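Local coordinates for Lactamase_B domain-containing protein (Bacillus lehensis G1, PDB 7EV5) that binds two zinc ions in a metallo-beta-lactamase fold, probably acts as a hydrolase of dual activity, and resembles B3 metallo-beta-lactamases and glyoxalase II, at residues P73-P87 and P99-T111. Numbering follows the deposited sequence. Where two conformers were deposited one is given.
Sequences PVYLHTKERHWLEDP and PITTAKPADHLLT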
loop_
_atom_site.group_PDB
_atom_site.type_symbol
_atom_site.label_atom_id
_atom_site.label_comp_id
_atom_site.label_asym_id
_atom_site.label_seq_id
_atom_site.Cartn_x
_atom_site.Cartn_y
_atom_site.Cartn_z
ATOM N N PRO A 73 -5.905 -1.084 14.307
ATOM C CA PRO A 73 -6.723 -1.736 13.281
ATOM C C PRO A 73 -5.979 -1.888 11.963
ATOM O O PRO A 73 -5.046 -1.146 11.656
ATOM C CB PRO A 73 -7.888 -0.753 13.110
ATOM C CG PRO A 73 -7.323 0.577 13.508
ATOM C CD PRO A 73 -6.409 0.259 14.656
ATOM N N VAL A 74 -6.440 -2.869 11.186
ATOM C CA VAL A 74 -5.959 -3.156 9.836
ATOM C C VAL A 74 -7.098 -2.886 8.859
ATOM O O VAL A 74 -8.196 -3.442 9.007
ATOM C CB VAL A 74 -5.483 -4.615 9.716
ATOM C CG1 VAL A 74 -5.123 -4.958 8.258
ATOM C CG2 VAL A 74 -4.313 -4.867 10.656
ATOM N N TYR A 75 -6.825 -2.069 7.841
ATOM C CA TYR A 75 -7.780 -1.737 6.787
ATOM C C TYR A 75 -7.388 -2.422 5.482
ATOM O O TYR A 75 -6.220 -2.363 5.077
ATOM C CB TYR A 75 -7.816 -0.227 6.538
ATOM C CG TYR A 75 -8.506 0.588 7.611
ATOM C CD1 TYR A 75 -9.724 1.210 7.358
ATOM C CD2 TYR A 75 -7.933 0.744 8.870
ATOM C CE1 TYR A 75 -10.354 1.963 8.341
ATOM C CE2 TYR A 75 -8.562 1.488 9.853
ATOM C CZ TYR A 75 -9.762 2.091 9.572
ATOM O OH TYR A 75 -10.356 2.838 10.574
ATOM N N LEU A 76 -8.363 -3.036 4.804
ATOM C CA LEU A 76 -8.127 -3.751 3.555
ATOM C C LEU A 76 -9.423 -3.769 2.755
ATOM O O LEU A 76 -10.513 -3.830 3.333
ATOM C CB LEU A 76 -7.683 -5.193 3.853
ATOM C CG LEU A 76 -7.486 -6.140 2.668
ATOM C CD1 LEU A 76 -6.340 -5.697 1.764
ATOM C CD2 LEU A 76 -7.210 -7.549 3.185
ATOM N N HIS A 77 -9.306 -3.733 1.430
ATOM C CA HIS A 77 -10.489 -3.820 0.582
ATOM C C HIS A 77 -11.140 -5.198 0.682
ATOM O O HIS A 77 -10.463 -6.232 0.683
ATOM C CB HIS A 77 -10.141 -3.522 -0.876
ATOM C CG HIS A 77 -11.342 -3.207 -1.708
ATOM N ND1 HIS A 77 -12.178 -4.181 -2.216
ATOM C CD2 HIS A 77 -11.889 -2.020 -2.061
ATOM C CE1 HIS A 77 -13.169 -3.604 -2.878
ATOM N NE2 HIS A 77 -13.022 -2.295 -2.790
ATOM N N THR A 78 -12.476 -5.196 0.744
ATOM C CA THR A 78 -13.239 -6.433 0.913
ATOM C C THR A 78 -12.950 -7.460 -0.178
ATOM O O THR A 78 -13.054 -8.671 0.069
ATOM C CB THR A 78 -14.738 -6.111 0.999
ATOM O OG1 THR A 78 -15.436 -7.243 1.534
ATOM C CG2 THR A 78 -15.324 -5.750 -0.364
ATOM N N LYS A 79 -12.573 -7.021 -1.382
ATOM C CA LYS A 79 -12.337 -7.995 -2.438
ATOM C C LYS A 79 -11.150 -8.901 -2.141
ATOM O O LYS A 79 -11.052 -9.981 -2.734
ATOM C CB LYS A 79 -12.175 -7.304 -3.786
ATOM C CG LYS A 79 -13.491 -6.852 -4.397
ATOM C CD LYS A 79 -13.247 -5.852 -5.519
ATOM C CE LYS A 79 -14.549 -5.300 -6.081
ATOM N NZ LYS A 79 -15.515 -6.396 -6.379
ATOM N N GLU A 80 -10.256 -8.498 -1.234
ATOM C CA GLU A 80 -9.114 -9.318 -0.844
ATOM C C GLU A 80 -9.185 -9.781 0.608
ATOM O O GLU A 80 -8.173 -10.204 1.168
ATOM C CB GLU A 80 -7.800 -8.585 -1.139
ATOM C CG GLU A 80 -7.543 -8.467 -2.638
ATOM C CD GLU A 80 -6.340 -7.607 -2.976
ATOM O OE1 GLU A 80 -5.484 -7.391 -2.102
ATOM O OE2 GLU A 80 -6.256 -7.144 -4.126
ATOM N N ARG A 81 -10.374 -9.746 1.217
ATOM C CA ARG A 81 -10.493 -10.062 2.639
ATOM C C ARG A 81 -10.023 -11.473 2.974
ATOM O O ARG A 81 -9.508 -11.701 4.075
ATOM C CB ARG A 81 -11.935 -9.840 3.111
ATOM C CG ARG A 81 -12.983 -10.805 2.542
ATOM C CD ARG A 81 -14.372 -10.518 3.162
ATOM N NE ARG A 81 -15.455 -11.245 2.506
ATOM C CZ ARG A 81 -15.948 -12.408 2.917
ATOM N NH1 ARG A 81 -15.446 -13.014 3.989
ATOM N NH2 ARG A 81 -16.940 -12.971 2.237
ATOM N N HIS A 82 -10.181 -12.426 2.051
ATOM C CA HIS A 82 -9.715 -13.786 2.289
ATOM C C HIS A 82 -8.219 -13.949 2.073
ATOM O O HIS A 82 -7.671 -14.997 2.432
ATOM C CB HIS A 82 -10.419 -14.766 1.345
ATOM C CG HIS A 82 -11.904 -14.827 1.524
ATOM N ND1 HIS A 82 -12.495 -15.181 2.718
ATOM C CD2 HIS A 82 -12.915 -14.576 0.661
ATOM C CE1 HIS A 82 -13.808 -15.147 2.580
ATOM N NE2 HIS A 82 -14.089 -14.786 1.342
ATOM N N TRP A 83 -7.549 -12.957 1.489
ATOM C CA TRP A 83 -6.160 -13.148 1.090
ATOM C C TRP A 83 -5.193 -13.116 2.264
ATOM O O TRP A 83 -4.117 -13.717 2.183
ATOM C CB TRP A 83 -5.745 -12.063 0.098
ATOM C CG TRP A 83 -6.332 -12.226 -1.267
ATOM C CD1 TRP A 83 -7.484 -12.877 -1.603
ATOM C CD2 TRP A 83 -5.795 -11.706 -2.477
ATOM N NE1 TRP A 83 -7.696 -12.797 -2.962
ATOM C CE2 TRP A 83 -6.663 -12.091 -3.525
ATOM C CE3 TRP A 83 -4.656 -10.966 -2.779
ATOM C CZ2 TRP A 83 -6.424 -11.744 -4.861
ATOM C CZ3 TRP A 83 -4.420 -10.625 -4.107
ATOM C CH2 TRP A 83 -5.306 -11.017 -5.129
ATOM N N LEU A 84 -5.528 -12.413 3.349
ATOM C CA LEU A 84 -4.584 -12.269 4.452
ATOM C C LEU A 84 -4.223 -13.623 5.047
ATOM O O LEU A 84 -3.059 -13.882 5.370
ATOM C CB LEU A 84 -5.187 -11.378 5.538
ATOM C CG LEU A 84 -5.340 -9.901 5.177
ATOM C CD1 LEU A 84 -5.973 -9.182 6.363
ATOM C CD2 LEU A 84 -4.017 -9.249 4.782
ATOM N N GLU A 85 -5.210 -14.496 5.192
ATOM C CA GLU A 85 -5.039 -15.737 5.926
ATOM C C GLU A 85 -4.873 -16.943 5.023
ATOM O O GLU A 85 -4.738 -18.061 5.529
ATOM C CB GLU A 85 -6.248 -15.954 6.838
ATOM C CG GLU A 85 -6.356 -14.940 7.958
ATOM C CD GLU A 85 -7.724 -14.934 8.591
ATOM O OE1 GLU A 85 -8.652 -14.377 7.981
ATOM O OE2 GLU A 85 -7.870 -15.502 9.694
ATOM N N ASP A 86 -4.901 -16.753 3.708
ATOM C CA ASP A 86 -4.844 -17.860 2.754
ATOM C C ASP A 86 -3.616 -17.703 1.867
ATOM O O ASP A 86 -3.612 -16.872 0.935
ATOM C CB ASP A 86 -6.125 -17.913 1.927
ATOM C CG ASP A 86 -6.269 -19.200 1.147
ATOM O OD1 ASP A 86 -5.236 -19.844 0.878
ATOM O OD2 ASP A 86 -7.419 -19.559 0.803
ATOM N N PRO A 87 -2.564 -18.498 2.101
ATOM C CA PRO A 87 -1.334 -18.360 1.309
ATOM C C PRO A 87 -1.487 -18.821 -0.124
ATOM O O PRO A 87 -0.629 -18.494 -0.949
ATOM C CB PRO A 87 -0.334 -19.239 2.067
ATOM C CG PRO A 87 -1.194 -20.332 2.652
ATOM C CD PRO A 87 -2.540 -19.693 2.971
ATOM N N PRO A 99 4.392 -20.454 2.807
ATOM C CA PRO A 99 3.178 -19.695 3.126
ATOM C C PRO A 99 3.474 -18.509 4.027
ATOM O O PRO A 99 4.240 -18.594 4.989
ATOM C CB PRO A 99 2.321 -20.727 3.872
ATOM C CG PRO A 99 3.329 -21.608 4.559
ATOM C CD PRO A 99 4.520 -21.674 3.627
ATOM N N ILE A 100 2.862 -17.376 3.679
ATOM C CA ILE A 100 2.895 -16.162 4.483
ATOM C C ILE A 100 1.452 -15.754 4.713
ATOM O O ILE A 100 0.661 -15.714 3.764
ATOM C CB ILE A 100 3.678 -15.045 3.771
ATOM C CG1 ILE A 100 5.152 -15.452 3.666
ATOM C CG2 ILE A 100 3.535 -13.726 4.523
ATOM C CD1 ILE A 100 5.984 -14.575 2.785
ATOM N N THR A 101 1.094 -15.501 5.972
ATOM C CA THR A 101 -0.291 -15.241 6.336
ATOM C C THR A 101 -0.339 -14.356 7.571
ATOM O O THR A 101 0.633 -14.251 8.329
ATOM C CB THR A 101 -1.020 -16.531 6.725
ATOM O OG1 THR A 101 -0.292 -17.174 7.775
ATOM C CG2 THR A 101 -1.181 -17.486 5.541
ATOM N N THR A 102 -1.495 -13.733 7.778
ATOM C CA THR A 102 -1.852 -13.223 9.092
ATOM C C THR A 102 -2.628 -14.294 9.847
ATOM O O THR A 102 -3.062 -15.303 9.284
ATOM C CB THR A 102 -2.698 -11.948 8.992
ATOM O OG1 THR A 102 -3.973 -12.275 8.428
ATOM C CG2 THR A 102 -2.003 -10.892 8.141
ATOM N N ALA A 103 -2.795 -14.065 11.149
ATOM C CA ALA A 103 -3.543 -14.977 12.001
ATOM C C ALA A 103 -4.975 -14.516 12.243
ATOM O O ALA A 103 -5.767 -15.265 12.827
ATOM C CB ALA A 103 -2.826 -15.162 13.342
ATOM N N LYS A 104 -5.323 -13.313 11.796
ATOM C CA LYS A 104 -6.623 -12.699 12.000
ATOM C C LYS A 104 -6.987 -11.941 10.734
ATOM O O LYS A 104 -6.099 -11.409 10.057
ATOM C CB LYS A 104 -6.563 -11.684 13.154
ATOM C CG LYS A 104 -6.319 -12.285 14.532
ATOM C CD LYS A 104 -6.218 -11.187 15.583
ATOM C CE LYS A 104 -5.985 -11.758 16.974
ATOM N NZ LYS A 104 -5.953 -10.699 18.023
ATOM N N PRO A 105 -8.273 -11.879 10.390
ATOM C CA PRO A 105 -8.699 -11.057 9.248
ATOM C C PRO A 105 -8.558 -9.573 9.559
ATOM O O PRO A 105 -8.325 -9.158 10.699
ATOM C CB PRO A 105 -10.170 -11.439 9.051
ATOM C CG PRO A 105 -10.627 -11.933 10.399
ATOM C CD PRO A 105 -9.407 -12.571 11.037
ATOM N N ALA A 106 -8.710 -8.763 8.514
ATOM C CA ALA A 106 -8.719 -7.318 8.697
ATOM C C ALA A 106 -9.903 -6.930 9.570
ATOM O O ALA A 106 -10.959 -7.572 9.536
ATOM C CB ALA A 106 -8.836 -6.613 7.341
ATOM N N ASP A 107 -9.729 -5.871 10.358
ATOM C CA ASP A 107 -10.863 -5.474 11.181
ATOM C C ASP A 107 -11.628 -4.285 10.626
ATOM O O ASP A 107 -12.657 -3.915 11.207
ATOM C CB ASP A 107 -10.516 -5.331 12.673
ATOM C CG ASP A 107 -9.334 -4.435 12.914
ATOM O OD1 ASP A 107 -8.771 -4.479 14.028
ATOM O OD2 ASP A 107 -8.986 -3.678 12.001
ATOM N N HIS A 108 -11.222 -3.752 9.480
ATOM C CA HIS A 108 -11.965 -2.732 8.759
ATOM C C HIS A 108 -11.877 -3.091 7.286
ATOM O O HIS A 108 -10.770 -3.267 6.768
ATOM C CB HIS A 108 -11.341 -1.348 8.979
ATOM C CG HIS A 108 -11.647 -0.744 10.316
ATOM N ND1 HIS A 108 -10.967 -1.076 11.468
ATOM C CD2 HIS A 108 -12.556 0.193 10.672
ATOM C CE1 HIS A 108 -11.455 -0.373 12.479
ATOM N NE2 HIS A 108 -12.411 0.409 12.019
ATOM N N LEU A 109 -13.019 -3.206 6.611
ATOM C CA LEU A 109 -13.067 -3.611 5.210
ATOM C C LEU A 109 -13.577 -2.460 4.353
ATOM O O LEU A 109 -14.688 -1.955 4.576
ATOM C CB LEU A 109 -13.938 -4.846 5.002
ATOM C CG LEU A 109 -13.471 -6.108 5.718
ATOM C CD1 LEU A 109 -14.486 -7.232 5.523
ATOM C CD2 LEU A 109 -12.106 -6.527 5.212
ATOM N N LEU A 110 -12.771 -2.068 3.366
ATOM C CA LEU A 110 -13.101 -0.999 2.437
ATOM C C LEU A 110 -13.930 -1.520 1.268
ATOM O O LEU A 110 -13.807 -2.679 0.852
ATOM C CB LEU A 110 -11.812 -0.368 1.897
ATOM C CG LEU A 110 -10.945 0.313 2.958
ATOM C CD1 LEU A 110 -9.516 0.480 2.453
ATOM C CD2 LEU A 110 -11.541 1.640 3.380
ATOM N N THR A 111 -14.783 -0.643 0.733
ATOM C CA THR A 111 -15.565 -0.941 -0.463
ATOM C C THR A 111 -15.490 0.220 -1.442
ATOM O O THR A 111 -14.584 0.277 -2.281
ATOM C CB THR A 111 -17.027 -1.239 -0.113
ATOM O OG1 THR A 111 -17.538 -0.238 0.777
ATOM C CG2 THR A 111 -17.140 -2.594 0.526
HETATM O O HOH W 1 -9.820 -9.756 6.095
#
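Tyr-75 and His-108 stack against each other from neighbouring parallel strands, the paired ends of a beta-alpha-beta unit in the metallo-beta-lactamase fold. Strand 108-110 forms the outer edge of its sheet, while strand 74-77 continues inward to strand 46-51. The two rings form an offset stack with planes 14° apart and centroids 4.2 Å apart. Both have CG anti to the carbonyl carbon, which sends them the same way, and His-108 CB sits over the tyrosine face, 3.5 Å from its centroid, as a CH-pi contact. Flat aromatic groups suit these two partly exposed positions, where the imidazole also meets Pro-73 CB.

Asp-107 precedes the strand: in the conformer given, its OD2 accepts Val-74 N at 2.8 Å, from the syn side but 28° out of the carboxylate plane, and, at the edge of the imidazole, takes a weak bond from His-108 ND1. Backbone bonds then zip the strands together, ending with Thr-78 N to Leu-110 O. That same carbonyl oxygen stands over the centre of the His-77 ring, whose ND1 accepts Lys-79 N, a side-chain bond that supports the turn after the strand.

Leu-76 and Leu-109 point to the other face; just before the strand, the small Ala-106 methyl fits among Leu-76 CB, Val-74 CG1 and Leu-84 CD1, while Leu-109 CD2 packs on Arg-81 CB. Leu-76 lies on the side of the zinc ligand His-54. A water bridges Arg-81 O and Ala-106 N where the two segments diverge.

Farther on, Thr-102 N binds Leu-84 O at 2.9 Å, and Pro-87 CB meets Pro-99 CB. Set between backbone N and carbonyl carbon (chi1 67°), Thr-102 OG1 touches Leu-84 CB and donates to Lys-104 O at 2.8 Å, from above the carbonyl plane.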